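Local coordinates for protein arginyl-tRNA synthetase, putative (PDB 5JLD) that probably ligates L-arginine to tRNA(Arg) with ATP, as expected of a class I aminoacyl-tRNA synthetase, at residues S140-I143 and A144-M147; W248-L251 and C252-S255; I486-I489 and F490-S493; T550-Y553 and E554-V558. One frame throughout, in Å; residues are numbered along the deposited sequence. Where two conformers were deposited one is given.

Interaction 1: S140-I143 and A144-M147; sequences SPNI and AKEM
Pro141 lays its ring carbon CB against Met147 CG at 3.7 Å, with the methionine SD a little farther from the same atom. Between these two residues the chain doubles back through a type II beta turn from Asn142 to Lys145, with Ala144 taking the positive phi (64°) of its third position. The turn is closed by Lys145 N donating to Asn142 O at 3.2 Å; the bond is bent, and the donor stands above the carbonyl plane. Asn142 CB and Lys145 CD brush at 4.0 Å, and the extended lysine chain then leads away. A water receives the N-H of Asn142 at 2.9 Å and gives a weak bond to Glu146 O, bridging the two arms. This loop joins strand 133-137 to helix 149-167 of the catalytic domain and runs directly into the HIGH-type signature of class I synthetases, here His-Val-Gly-His. Pro141 and Met147 both rest on Phe259 of helix 242-265, while Ala144 N bonds to Ser255 OG. The loop is thus held by the turn bond, the water, the apolar pair and the backbone bonds of Pro141 and Ile143 to Gly179, which suggests that its shape depends on polar and apolar contacts together.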
ATOM      1  N   SER A 140       8.241  -0.274 -12.559  1.00 50.08           N
ATOM      2  CA  SER A 140       8.210  -0.365 -14.032  1.00 52.83           C
ATOM      3  C   SER A 140       9.072   0.655 -14.820  1.00 52.51           C
ATOM      4  O   SER A 140       8.584   1.300 -15.752  1.00 45.18           O
ATOM      5  CB  SER A 140       6.758  -0.245 -14.507  1.00 52.09           C
ATOM      6  OG  SER A 140       5.926  -1.135 -13.795  1.00 55.22           O
ATOM      7  N   PRO A 141      10.361   0.790 -14.485  1.00 49.52           N
ATOM      8  CA  PRO A 141      11.107   1.701 -15.353  1.00 51.82           C
ATOM      9  C   PRO A 141      11.368   1.077 -16.727  1.00 55.14           C
ATOM     10  O   PRO A 141      11.142  -0.131 -16.918  1.00 49.58           O
ATOM     11  CB  PRO A 141      12.419   1.906 -14.599  1.00 56.11           C
ATOM     12  CG  PRO A 141      12.618   0.618 -13.880  1.00 55.85           C
ATOM     13  CD  PRO A 141      11.224   0.167 -13.465  1.00 49.59           C
ATOM     14  N   ASN A 142      11.836   1.904 -17.660  1.00 55.06           N
ATOM     15  CA  ASN A 142      12.249   1.456 -18.990  1.00 54.48           C
ATOM     16  C   ASN A 142      13.746   1.619 -19.172  1.00 59.07           C
ATOM     17  O   ASN A 142      14.281   2.695 -18.898  1.00 59.52           O
ATOM     18  CB  ASN A 142      11.521   2.239 -20.085  1.00 60.49           C
ATOM     19  CG  ASN A 142      10.024   2.017 -20.063  1.00 75.06           C
ATOM     20  OD1 ASN A 142       9.557   0.885 -19.944  1.00 87.65           O
ATOM     21  ND2 ASN A 142       9.261   3.101 -20.177  1.00 74.81           N
ATOM     22  N   ILE A 143      14.407   0.556 -19.639  1.00 55.02           N
ATOM     23  CA  ILE A 143      15.827   0.592 -19.971  1.00 55.41           C
ATOM     24  C   ILE A 143      16.117   1.738 -20.936  1.00 65.67           C
ATOM     25  O   ILE A 143      15.320   2.021 -21.833  1.00 70.11           O
ATOM     26  CB  ILE A 143      16.305  -0.751 -20.608  1.00 57.63           C
ATOM     27  CG1 ILE A 143      15.959  -1.941 -19.704  1.00 55.29           C
ATOM     28  CG2 ILE A 143      17.802  -0.705 -20.973  1.00 49.65           C
ATOM     29  CD1 ILE A 143      16.672  -1.965 -18.325  1.00 47.24           C
ATOM     30  N   ALA A 144      17.249   2.405 -20.722  1.00 70.50           N
ATOM     31  CA  ALA A 144      17.725   3.485 -21.586  1.00 77.80           C
ATOM     32  C   ALA A 144      16.783   4.684 -21.579  1.00 80.56           C
ATOM     33  O   ALA A 144      16.790   5.491 -22.500  1.00 84.40           O
ATOM     34  CB  ALA A 144      17.934   2.977 -23.019  1.00 81.81           C
ATOM     35  N   LYS A 145      15.981   4.793 -20.527  1.00 78.90           N
ATOM     36  CA  LYS A 145      15.148   5.967 -20.315  1.00 76.23           C
ATOM     37  C   LYS A 145      15.212   6.422 -18.876  1.00 74.91           C
ATOM     38  O   LYS A 145      15.445   5.624 -17.970  1.00 76.09           O
ATOM     39  CB  LYS A 145      13.694   5.700 -20.680  1.00 79.30           C
ATOM     40  CG  LYS A 145      13.452   5.516 -22.143  1.00 88.24           C
ATOM     41  CD  LYS A 145      11.968   5.521 -22.408  1.00 92.18           C
ATOM     42  CE  LYS A 145      11.703   5.580 -23.896  1.00 98.35           C
ATOM     43  NZ  LYS A 145      10.247   5.590 -24.201  1.00100.69           N
ATOM     44  N   GLU A 146      14.987   7.709 -18.653  1.00 72.08           N
ATOM     45  CA  GLU A 146      15.077   8.207 -17.294  1.00 72.83           C
ATOM     46  C   GLU A 146      13.856   7.725 -16.523  1.00 61.96           C
ATOM     47  O   GLU A 146      12.735   7.682 -17.049  1.00 64.20           O
ATOM     48  CB  GLU A 146      15.200   9.727 -17.244  1.00 76.48           C
ATOM     49  CG  GLU A 146      16.637  10.214 -17.261  1.00 83.12           C
ATOM     50  CD  GLU A 146      17.549   9.479 -16.322  1.00 84.34           C
ATOM     51  OE1 GLU A 146      17.099   9.043 -15.221  1.00 78.57           O
ATOM     52  OE2 GLU A 146      18.734   9.241 -16.708  1.00 88.67           O
ATOM     53  N   MET A 147      14.098   7.323 -15.285  1.00 62.38           N
ATOM     54  CA  MET A 147      13.026   7.121 -14.330  1.00 66.13           C
ATOM     55  C   MET A 147      12.444   8.487 -14.038  1.00 61.61           C
ATOM     56  O   MET A 147      13.192   9.436 -13.830  1.00 56.20           O
ATOM     57  CB  MET A 147      13.531   6.465 -13.045  1.00 72.62           C
ATOM     58  CG  MET A 147      13.925   5.008 -13.179  1.00 77.60           C
ATOM     59  SD  MET A 147      14.122   4.206 -11.571  1.00 86.28           S
ATOM     60  CE  MET A 147      12.456   4.349 -10.913  1.00 68.37           C
TER
HETATM   61  O   HOH W   1      12.555   4.671 -17.163  1.00 47.91           O

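Interaction 2: W248-L251 and C252-S255; sequences WNKL and CESS
Trp248 turns one face of its indole toward Cys252, whose sulfur sits 3.6 Å from the centroid of the five-membered ring and 28° off its normal. This sulfur-aromatic contact is displaced toward the rim: Cys252 SG stands 3.2 Å from Trp248 NE1 and 3.5 Å from CE2. Two torsions bring the partners together. The indole leaves the helix with CG opposite the backbone N (chi1 167°), while Cys252 SG is tucked beside its own N (chi1 -68°), leaning back along the helix toward the ring. Trp248 NE1 has its hydrogen-bond partner elsewhere, in Asp180 O, and the rings of Phe185 and Trp181 meet the indole edge-to-face, so its rotation is constrained from several directions. The residues occupy successive turns of helix 242-265 in the catalytic domain, where regular i-to-i+4 bonds run throughout; Cys252 N reaches Trp248 O at 2.9 Å in an almost straight bond. On another side of the helix, Lys250 and Glu253 run alongside each other and point the same way. Lys250 CD approaches Glu253 OE1 at 3.9 Å, but NZ stays 4.4 Å from that oxygen, an electrostatic neighbour too distant for a salt bridge. The lysine is bent at chi2 and chi4 and has a cation-pi partner in Phe246, which may compete for its charge. Leu251 is directed inward instead, packing on Phe185, Ile188 and Ile192 of helix 185-194, and Ser254 OG makes a weak hydrogen bond to Leu206 O.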
ATOM      1  N   TRP A 248      22.616  -5.604 -26.091  1.00 62.79           N
ATOM      2  CA  TRP A 248      21.381  -5.514 -25.325  1.00 58.33           C
ATOM      3  C   TRP A 248      21.622  -5.795 -23.849  1.00 57.87           C
ATOM      4  O   TRP A 248      21.214  -5.026 -22.971  1.00 57.87           O
ATOM      5  CB  TRP A 248      20.344  -6.497 -25.885  1.00 57.22           C
ATOM      6  CG  TRP A 248      19.176  -6.706 -25.000  1.00 56.56           C
ATOM      7  CD1 TRP A 248      18.126  -5.846 -24.811  1.00 50.10           C
ATOM      8  CD2 TRP A 248      18.919  -7.851 -24.166  1.00 61.33           C
ATOM      9  NE1 TRP A 248      17.228  -6.394 -23.911  1.00 55.61           N
ATOM     10  CE2 TRP A 248      17.695  -7.615 -23.498  1.00 59.01           C
ATOM     11  CE3 TRP A 248      19.603  -9.049 -23.920  1.00 62.99           C
ATOM     12  CZ2 TRP A 248      17.140  -8.536 -22.601  1.00 60.55           C
ATOM     13  CZ3 TRP A 248      19.049  -9.965 -23.022  1.00 56.02           C
ATOM     14  CH2 TRP A 248      17.830  -9.699 -22.377  1.00 59.04           C
ATOM     15  N   ASN A 249      22.304  -6.899 -23.579  1.00 58.96           N
ATOM     16  CA  ASN A 249      22.565  -7.295 -22.207  1.00 61.57           C
ATOM     17  C   ASN A 249      23.418  -6.253 -21.476  1.00 59.85           C
ATOM     18  O   ASN A 249      23.172  -5.957 -20.295  1.00 56.68           O
ATOM     19  CB  ASN A 249      23.228  -8.669 -22.178  1.00 71.41           C
ATOM     20  CG  ASN A 249      22.952  -9.412 -20.900  1.00 85.81           C
ATOM     21  OD1 ASN A 249      23.769  -9.410 -19.980  1.00 97.73           O
ATOM     22  ND2 ASN A 249      21.781 -10.036 -20.818  1.00 84.96           N
ATOM     23  N   LYS A 250      24.388  -5.675 -22.187  1.00 60.07           N
ATOM     24  CA  LYS A 250      25.187  -4.574 -21.632  1.00 64.87           C
ATOM     25  C   LYS A 250      24.352  -3.331 -21.284  1.00 64.25           C
ATOM     26  O   LYS A 250      24.544  -2.700 -20.229  1.00 70.95           O
ATOM     27  CB  LYS A 250      26.305  -4.174 -22.613  1.00 77.81           C
ATOM     28  CG  LYS A 250      27.435  -5.182 -22.742  1.00 82.32           C
ATOM     29  CD  LYS A 250      28.002  -5.556 -21.380  1.00 88.10           C
ATOM     30  CE  LYS A 250      28.718  -6.900 -21.435  1.00 92.92           C
ATOM     31  NZ  LYS A 250      27.793  -7.995 -21.864  1.00 94.65           N
ATOM     32  N   LEU A 251      23.431  -2.982 -22.179  1.00 54.73           N
ATOM     33  CA  LEU A 251      22.538  -1.832 -21.974  1.00 64.60           C
ATOM     34  C   LEU A 251      21.635  -2.028 -20.749  1.00 62.91           C
ATOM     35  O   LEU A 251      21.534  -1.156 -19.868  1.00 69.18           O
ATOM     36  CB  LEU A 251      21.678  -1.601 -23.223  1.00 66.29           C
ATOM     37  CG  LEU A 251      22.244  -0.750 -24.374  1.00 74.42           C
ATOM     38  CD1 LEU A 251      23.707  -1.051 -24.631  1.00 72.55           C
ATOM     39  CD2 LEU A 251      21.445  -0.989 -25.654  1.00 69.58           C
ATOM     40  N   CYS A 252      20.976  -3.182 -20.719  1.00 51.28           N
ATOM     41  CA  CYS A 252      20.119  -3.556 -19.619  1.00 49.70           C
ATOM     42  C   CYS A 252      20.908  -3.515 -18.321  1.00 56.47           C
ATOM     43  O   CYS A 252      20.443  -2.961 -17.330  1.00 52.86           O
ATOM     44  CB  CYS A 252      19.521  -4.939 -19.852  1.00 48.68           C
ATOM     45  SG  CYS A 252      18.349  -4.988 -21.228  1.00 55.45           S
ATOM     46  N   GLU A 253      22.119  -4.060 -18.331  1.00 62.52           N
ATOM     47  CA  GLU A 253      22.901  -4.078 -17.099  1.00 67.83           C
ATOM     48  C   GLU A 253      23.218  -2.666 -16.613  1.00 64.72           C
ATOM     49  O   GLU A 253      23.027  -2.351 -15.423  1.00 61.23           O
ATOM     50  CB  GLU A 253      24.181  -4.881 -17.291  1.00 75.12           C
ATOM     51  CG  GLU A 253      23.929  -6.375 -17.274  1.00 83.20           C
ATOM     52  CD  GLU A 253      25.143  -7.183 -17.663  1.00 88.12           C
ATOM     53  OE1 GLU A 253      26.158  -6.582 -18.077  1.00 89.67           O
ATOM     54  OE2 GLU A 253      25.076  -8.425 -17.550  1.00 88.93           O
ATOM     55  N   SER A 254      23.667  -1.814 -17.535  1.00 60.59           N
ATOM     56  CA  SER A 254      23.957  -0.418 -17.181  1.00 64.60           C
ATOM     57  C   SER A 254      22.749   0.330 -16.582  1.00 59.20           C
ATOM     58  O   SER A 254      22.828   0.942 -15.471  1.00 64.85           O
ATOM     59  CB  SER A 254      24.470   0.334 -18.415  1.00 65.83           C
ATOM     60  OG  SER A 254      24.106   1.704 -18.364  1.00 71.88           O
ATOM     61  N   SER A 255      21.630   0.282 -17.308  1.00 61.08           N
ATOM     62  CA  SER A 255      20.408   0.950 -16.824  1.00 59.57           C
ATOM     63  C   SER A 255      19.973   0.400 -15.474  1.00 58.22           C
ATOM     64  O   SER A 255      19.570   1.152 -14.580  1.00 60.57           O
ATOM     65  CB  SER A 255      19.266   0.809 -17.832  1.00 63.37           C
ATOM     66  OG  SER A 255      19.321   1.837 -18.804  1.00 70.99           O
TER

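Interaction 3: I486-I489 and F490-S493; sequences ICSI and FRKS
Arg491 N donates to Cys487 O at 3.0 Å in the plane of that carbonyl, and Lys492 N to Ser488 O at 2.9 Å in a more bent bond. Beyond them the helical pattern slackens: Ile489 O receives two weak bonds, from Lys492 N and from the N of Ser493, the residue at which the chain leaves helical geometry. Arg491 folds back at chi3 (-57°) and lays one face of its guanidinium over the backbone of the preceding turn, Ser488 CA lying 3.5 Å above its plane. Arg491 NH2 comes within 3.4 Å of Ser488 CB, while NH1 bonds to Glu591 O, which probably limits the rotation of the flat group. Ser488 OG lies 3.1 Å from Lys492 CE, with NZ somewhat farther off. Phe490 brings an edge to the backbone, its CD2 lying 3.4 Å from Ile486 O close to the ring plane. The contact forms the last turns of helix 476-492 in the DALR anticodon-binding region. Phe490 packs on Cys571 and Ser572 of helix 564-584, where Ile486 also touches Leu578, and Ile486 and Ile489 both reach Phe549 of helix 536-556.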
ATOM      1  N   ILE A 486       8.236  10.693  21.876  1.00 50.49           N
ATOM      2  CA  ILE A 486       7.748   9.554  22.643  1.00 56.46           C
ATOM      3  C   ILE A 486       8.922   8.710  23.165  1.00 64.54           C
ATOM      4  O   ILE A 486       8.868   8.220  24.297  1.00 66.99           O
ATOM      5  CB  ILE A 486       6.790   8.685  21.818  1.00 59.10           C
ATOM      6  CG1 ILE A 486       5.628   9.530  21.316  1.00 60.73           C
ATOM      7  CG2 ILE A 486       6.235   7.536  22.653  1.00 57.64           C
ATOM      8  CD1 ILE A 486       4.606   8.744  20.556  1.00 61.54           C
ATOM      9  N   CYS A 487       9.989   8.561  22.372  1.00 62.28           N
ATOM     10  CA  CYS A 487      11.173   7.830  22.862  1.00 59.44           C
ATOM     11  C   CYS A 487      11.899   8.594  23.987  1.00 60.57           C
ATOM     12  O   CYS A 487      12.448   8.005  24.942  1.00 57.66           O
ATOM     13  CB  CYS A 487      12.147   7.537  21.712  1.00 57.20           C
ATOM     14  SG  CYS A 487      11.492   6.406  20.414  1.00 65.31           S
ATOM     15  N   SER A 488      11.909   9.913  23.847  1.00 60.91           N
ATOM     16  CA  SER A 488      12.485  10.802  24.841  1.00 64.73           C
ATOM     17  C   SER A 488      11.831  10.573  26.202  1.00 67.15           C
ATOM     18  O   SER A 488      12.518  10.550  27.232  1.00 65.90           O
ATOM     19  CB  SER A 488      12.330  12.258  24.394  1.00 67.21           C
ATOM     20  OG  SER A 488      12.186  13.133  25.492  1.00 77.78           O
ATOM     21  N   ILE A 489      10.512  10.390  26.212  1.00 67.31           N
ATOM     22  CA  ILE A 489       9.846  10.052  27.482  1.00 67.80           C
ATOM     23  C   ILE A 489      10.499   8.850  28.180  1.00 66.98           C
ATOM     24  O   ILE A 489      10.800   8.899  29.372  1.00 62.81           O
ATOM     25  CB  ILE A 489       8.360   9.738  27.287  1.00 70.12           C
ATOM     26  CG1 ILE A 489       7.647  10.927  26.648  1.00 70.36           C
ATOM     27  CG2 ILE A 489       7.714   9.381  28.635  1.00 66.94           C
ATOM     28  CD1 ILE A 489       6.249  10.608  26.185  1.00 71.99           C
ATOM     29  N   PHE A 490      10.728   7.772  27.440  1.00 66.33           N
ATOM     30  CA  PHE A 490      11.325   6.585  28.044  1.00 74.78           C
ATOM     31  C   PHE A 490      12.777   6.788  28.438  1.00 83.01           C
ATOM     32  O   PHE A 490      13.232   6.228  29.435  1.00 85.14           O
ATOM     33  CB  PHE A 490      11.197   5.390  27.109  1.00 74.54           C
ATOM     34  CG  PHE A 490       9.807   4.873  27.030  1.00 77.64           C
ATOM     35  CD1 PHE A 490       9.341   3.979  27.979  1.00 79.15           C
ATOM     36  CD2 PHE A 490       8.946   5.317  26.043  1.00 72.21           C
ATOM     37  CE1 PHE A 490       8.051   3.514  27.928  1.00 73.73           C
ATOM     38  CE2 PHE A 490       7.658   4.857  25.991  1.00 70.69           C
ATOM     39  CZ  PHE A 490       7.211   3.956  26.940  1.00 69.56           C
ATOM     40  N   ARG A 491      13.509   7.589  27.669  1.00 82.49           N
ATOM     41  CA  ARG A 491      14.868   7.916  28.089  1.00 77.76           C
ATOM     42  C   ARG A 491      14.877   8.701  29.402  1.00 80.24           C
ATOM     43  O   ARG A 491      15.783   8.517  30.216  1.00 84.45           O
ATOM     44  CB  ARG A 491      15.609   8.703  27.004  1.00 77.19           C
ATOM     45  CG  ARG A 491      15.751   7.938  25.689  1.00 84.93           C
ATOM     46  CD  ARG A 491      16.698   8.624  24.710  1.00 87.98           C
ATOM     47  NE  ARG A 491      16.307   9.998  24.406  1.00 92.53           N
ATOM     48  CZ  ARG A 491      15.736  10.374  23.267  1.00 95.58           C
ATOM     49  NH1 ARG A 491      15.472   9.473  22.328  1.00 91.15           N
ATOM     50  NH2 ARG A 491      15.415  11.645  23.067  1.00 97.29           N
ATOM     51  N   LYS A 492      13.869   9.550  29.618  1.00 77.43           N
ATOM     52  CA  LYS A 492      13.888  10.480  30.760  1.00 81.58           C
ATOM     53  C   LYS A 492      13.158   9.999  32.023  1.00 84.93           C
ATOM     54  O   LYS A 492      13.254  10.642  33.068  1.00 82.48           O
ATOM     55  CB  LYS A 492      13.306  11.841  30.347  1.00 80.81           C
ATOM     56  CG  LYS A 492      14.321  12.794  29.714  1.00 84.90           C
ATOM     57  CD  LYS A 492      13.750  14.195  29.477  1.00 86.23           C
ATOM     58  CE  LYS A 492      12.672  14.202  28.388  1.00 85.20           C
ATOM     59  NZ  LYS A 492      12.192  15.580  28.065  1.00 83.37           N
ATOM     60  N   SER A 493      12.433   8.889  31.939  1.00 90.95           N
ATOM     61  CA  SER A 493      11.707   8.391  33.107  1.00 93.12           C
ATOM     62  C   SER A 493      12.625   7.597  34.027  1.00 93.12           C
ATOM     63  O   SER A 493      13.535   6.904  33.566  1.00 90.15           O
ATOM     64  CB  SER A 493      10.519   7.526  32.689  1.00 95.80           C
ATOM     65  OG  SER A 493      10.237   6.555  33.682  1.00 96.56           O
TER

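Interaction 4: T550-Y553 and E554-V558; sequences TAFY and ENCKV
Tyr553 O is gripped by two backbone donors, Cys556 N and Lys557 N, each at 2.9 Å. Lys557 N arrives nearly along the C=O axis, whereas Cys556 N stands above the carbonyl plane. Asn555 N bonds to Phe552 O three residues back, so the i-to-i+4 spacing, still clear between Glu554 N and Thr550 O, gives way to a mixture. Lys557 CB lies over one face of the Tyr553 ring in a CH-pi contact, 4.1 Å from the centroid. The crowded position of CG between the backbone N and carbonyl carbon (chi1 53°) sends the chain across the ring at about a right angle toward Glu554. Lys557 CD passes 3.9 Å from Tyr553 CE2, and Lys557 NZ forms a 2.9 Å salt bridge with Glu554 OE1. The other carboxylate oxygen, Glu554 OE2, lies at the tyrosine's edge in its plane, 3.6 Å from Tyr553 CD2. Thr550 CG2 runs beside Glu554 CG at 3.8 Å. Cys556 SG meets Phe552 CD1 obliquely at 3.7 Å. That pair faces the neighbouring helices of the DALR domain: Phe552 packs on Leu570 and Cys571 of helix 564-584 and on Leu515 of helix 510-520, and Cys556 touches Arg567 and Glu512 of the same helices.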
ATOM      1  N   THR A 550      -1.017  12.990  21.559  1.00 50.69           N
ATOM      2  CA  THR A 550      -0.717  14.308  22.078  0.84 54.89           C
ATOM      3  C   THR A 550      -1.807  14.730  23.054  1.00 52.80           C
ATOM      4  O   THR A 550      -1.515  15.250  24.128  1.00 51.90           O
ATOM      5  CB  THR A 550      -0.586  15.347  20.948  0.84 51.87           C
ATOM      6  OG1 THR A 550       0.536  15.005  20.129  0.84 55.96           O
ATOM      7  CG2 THR A 550      -0.386  16.756  21.529  0.84 52.49           C
ATOM      8  N   ALA A 551      -3.059  14.462  22.684  1.00 55.58           N
ATOM      9  CA  ALA A 551      -4.181  14.889  23.510  1.00 58.50           C
ATOM     10  C   ALA A 551      -4.120  14.173  24.851  1.00 61.22           C
ATOM     11  O   ALA A 551      -4.430  14.755  25.895  1.00 64.55           O
ATOM     12  CB  ALA A 551      -5.504  14.619  22.814  1.00 64.97           C
ATOM     13  N   PHE A 552      -3.723  12.905  24.808  1.00 51.77           N
ATOM     14  CA  PHE A 552      -3.450  12.153  26.012  1.00 53.88           C
ATOM     15  C   PHE A 552      -2.423  12.931  26.836  1.00 64.10           C
ATOM     16  O   PHE A 552      -2.740  13.381  27.953  1.00 64.65           O
ATOM     17  CB  PHE A 552      -2.978  10.746  25.641  1.00 49.76           C
ATOM     18  CG  PHE A 552      -2.271  10.001  26.726  1.00 45.92           C
ATOM     19  CD1 PHE A 552      -2.888   9.738  27.944  1.00 56.24           C
ATOM     20  CD2 PHE A 552      -0.994   9.505  26.503  1.00 44.86           C
ATOM     21  CE1 PHE A 552      -2.233   9.022  28.930  1.00 52.53           C
ATOM     22  CE2 PHE A 552      -0.334   8.781  27.478  1.00 56.15           C
ATOM     23  CZ  PHE A 552      -0.956   8.540  28.700  1.00 58.05           C
ATOM     24  N   TYR A 553      -1.249  13.182  26.255  1.00 66.10           N
ATOM     25  CA  TYR A 553      -0.145  13.755  27.029  1.00 75.94           C
ATOM     26  C   TYR A 553      -0.563  15.078  27.670  1.00 82.37           C
ATOM     27  O   TYR A 553      -0.570  15.213  28.898  1.00 82.01           O
ATOM     28  CB  TYR A 553       1.101  13.967  26.164  1.00 80.82           C
ATOM     29  CG  TYR A 553       2.212  14.654  26.926  1.00 94.11           C
ATOM     30  CD1 TYR A 553       3.036  13.946  27.794  1.00 96.95           C
ATOM     31  CD2 TYR A 553       2.401  16.029  26.817  1.00104.60           C
ATOM     32  CE1 TYR A 553       4.038  14.589  28.512  1.00103.26           C
ATOM     33  CE2 TYR A 553       3.393  16.679  27.531  1.00107.67           C
ATOM     34  CZ  TYR A 553       4.209  15.959  28.377  1.00107.06           C
ATOM     35  OH  TYR A 553       5.194  16.620  29.081  1.00107.09           O
ATOM     36  N   GLU A 554      -0.953  16.029  26.828  1.00 91.64           N
ATOM     37  CA  GLU A 554      -1.338  17.370  27.264  1.00 97.14           C
ATOM     38  C   GLU A 554      -2.349  17.368  28.402  1.00 93.77           C
ATOM     39  O   GLU A 554      -2.463  18.346  29.135  1.00 98.04           O
ATOM     40  CB  GLU A 554      -1.916  18.169  26.089  1.00 99.38           C
ATOM     41  CG  GLU A 554      -0.965  18.358  24.924  1.00102.49           C
ATOM     42  CD  GLU A 554       0.294  19.090  25.319  1.00107.11           C
ATOM     43  OE1 GLU A 554       0.221  19.952  26.225  1.00110.69           O
ATOM     44  OE2 GLU A 554       1.354  18.807  24.723  1.00106.53           O
ATOM     45  N   ASN A 555      -3.093  16.279  28.553  1.00 90.05           N
ATOM     46  CA  ASN A 555      -4.171  16.319  29.523  1.00 90.96           C
ATOM     47  C   ASN A 555      -3.944  15.382  30.694  1.00 89.29           C
ATOM     48  O   ASN A 555      -4.726  15.383  31.652  1.00 96.43           O
ATOM     49  CB  ASN A 555      -5.501  16.016  28.843  1.00 93.44           C
ATOM     50  CG  ASN A 555      -5.870  17.065  27.814  1.00102.83           C
ATOM     51  OD1 ASN A 555      -5.019  17.520  27.048  1.00106.75           O
ATOM     52  ND2 ASN A 555      -7.125  17.495  27.826  1.00105.20           N
ATOM     53  N   CYS A 556      -2.858  14.613  30.639  1.00 73.41           N
ATOM     54  CA  CYS A 556      -2.536  13.715  31.742  1.00 70.20           C
ATOM     55  C   CYS A 556      -1.197  14.062  32.377  1.00 67.07           C
ATOM     56  O   CYS A 556      -0.829  13.517  33.420  1.00 65.44           O
ATOM     57  CB  CYS A 556      -2.545  12.264  31.267  1.00 69.84           C
ATOM     58  SG  CYS A 556      -4.200  11.651  30.846  1.00 59.68           S
ATOM     59  N   LYS A 557      -0.487  14.993  31.746  1.00 61.34           N
ATOM     60  CA  LYS A 557       0.805  15.471  32.223  1.00 61.34           C
ATOM     61  C   LYS A 557       0.744  16.191  33.572  1.00 59.17           C
ATOM     62  O   LYS A 557       1.779  16.454  34.179  1.00 66.27           O
ATOM     63  CB  LYS A 557       1.414  16.415  31.181  1.00 70.52           C
ATOM     64  CG  LYS A 557       0.462  17.536  30.776  1.00 80.20           C
ATOM     65  CD  LYS A 557       1.149  18.627  29.979  1.00 84.41           C
ATOM     66  CE  LYS A 557       0.328  19.912  30.000  1.00 85.89           C
ATOM     67  NZ  LYS A 557       0.784  20.863  28.947  1.00 93.43           N
ATOM     68  N   VAL A 558      -0.457  16.529  34.036  1.00 56.44           N
ATOM     69  CA  VAL A 558      -0.599  17.309  35.275  1.00 60.45           C
ATOM     70  C   VAL A 558      -1.177  16.495  36.450  1.00 53.31           C
ATOM     71  O   VAL A 558      -1.311  16.998  37.573  1.00 54.23           O
ATOM     72  CB  VAL A 558      -1.477  18.564  35.037  1.00 69.17           C
ATOM     73  CG1 VAL A 558      -0.705  19.610  34.251  1.00 67.19           C
ATOM     74  CG2 VAL A 558      -2.777  18.185  34.312  1.00 68.34           C
TER

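How the interactions relate
Interactions 1 and 2 belong to the catalytic domain and touch each other, their centres about 11 Å apart: the buried loop of interaction 1 rests on the partly buried helix of interaction 2. Interactions 3 and 4 lie in the anticodon-binding region, about 15 Å between centres and without direct touch, yet both pack on helix 564-584. Some 45 to 57 Å separates the centres of the two pairs. A beta turn and a bridging water distinguish interaction 1; interaction 2 lies within a helix, and interactions 3 and 4 at the C-terminal ends of theirs. Cysteine meets an aromatic ring in interactions 2 and 4, over its face in the first and obliquely in the second. Among the four, interaction 4 alone carries a salt bridge, on exposed residues.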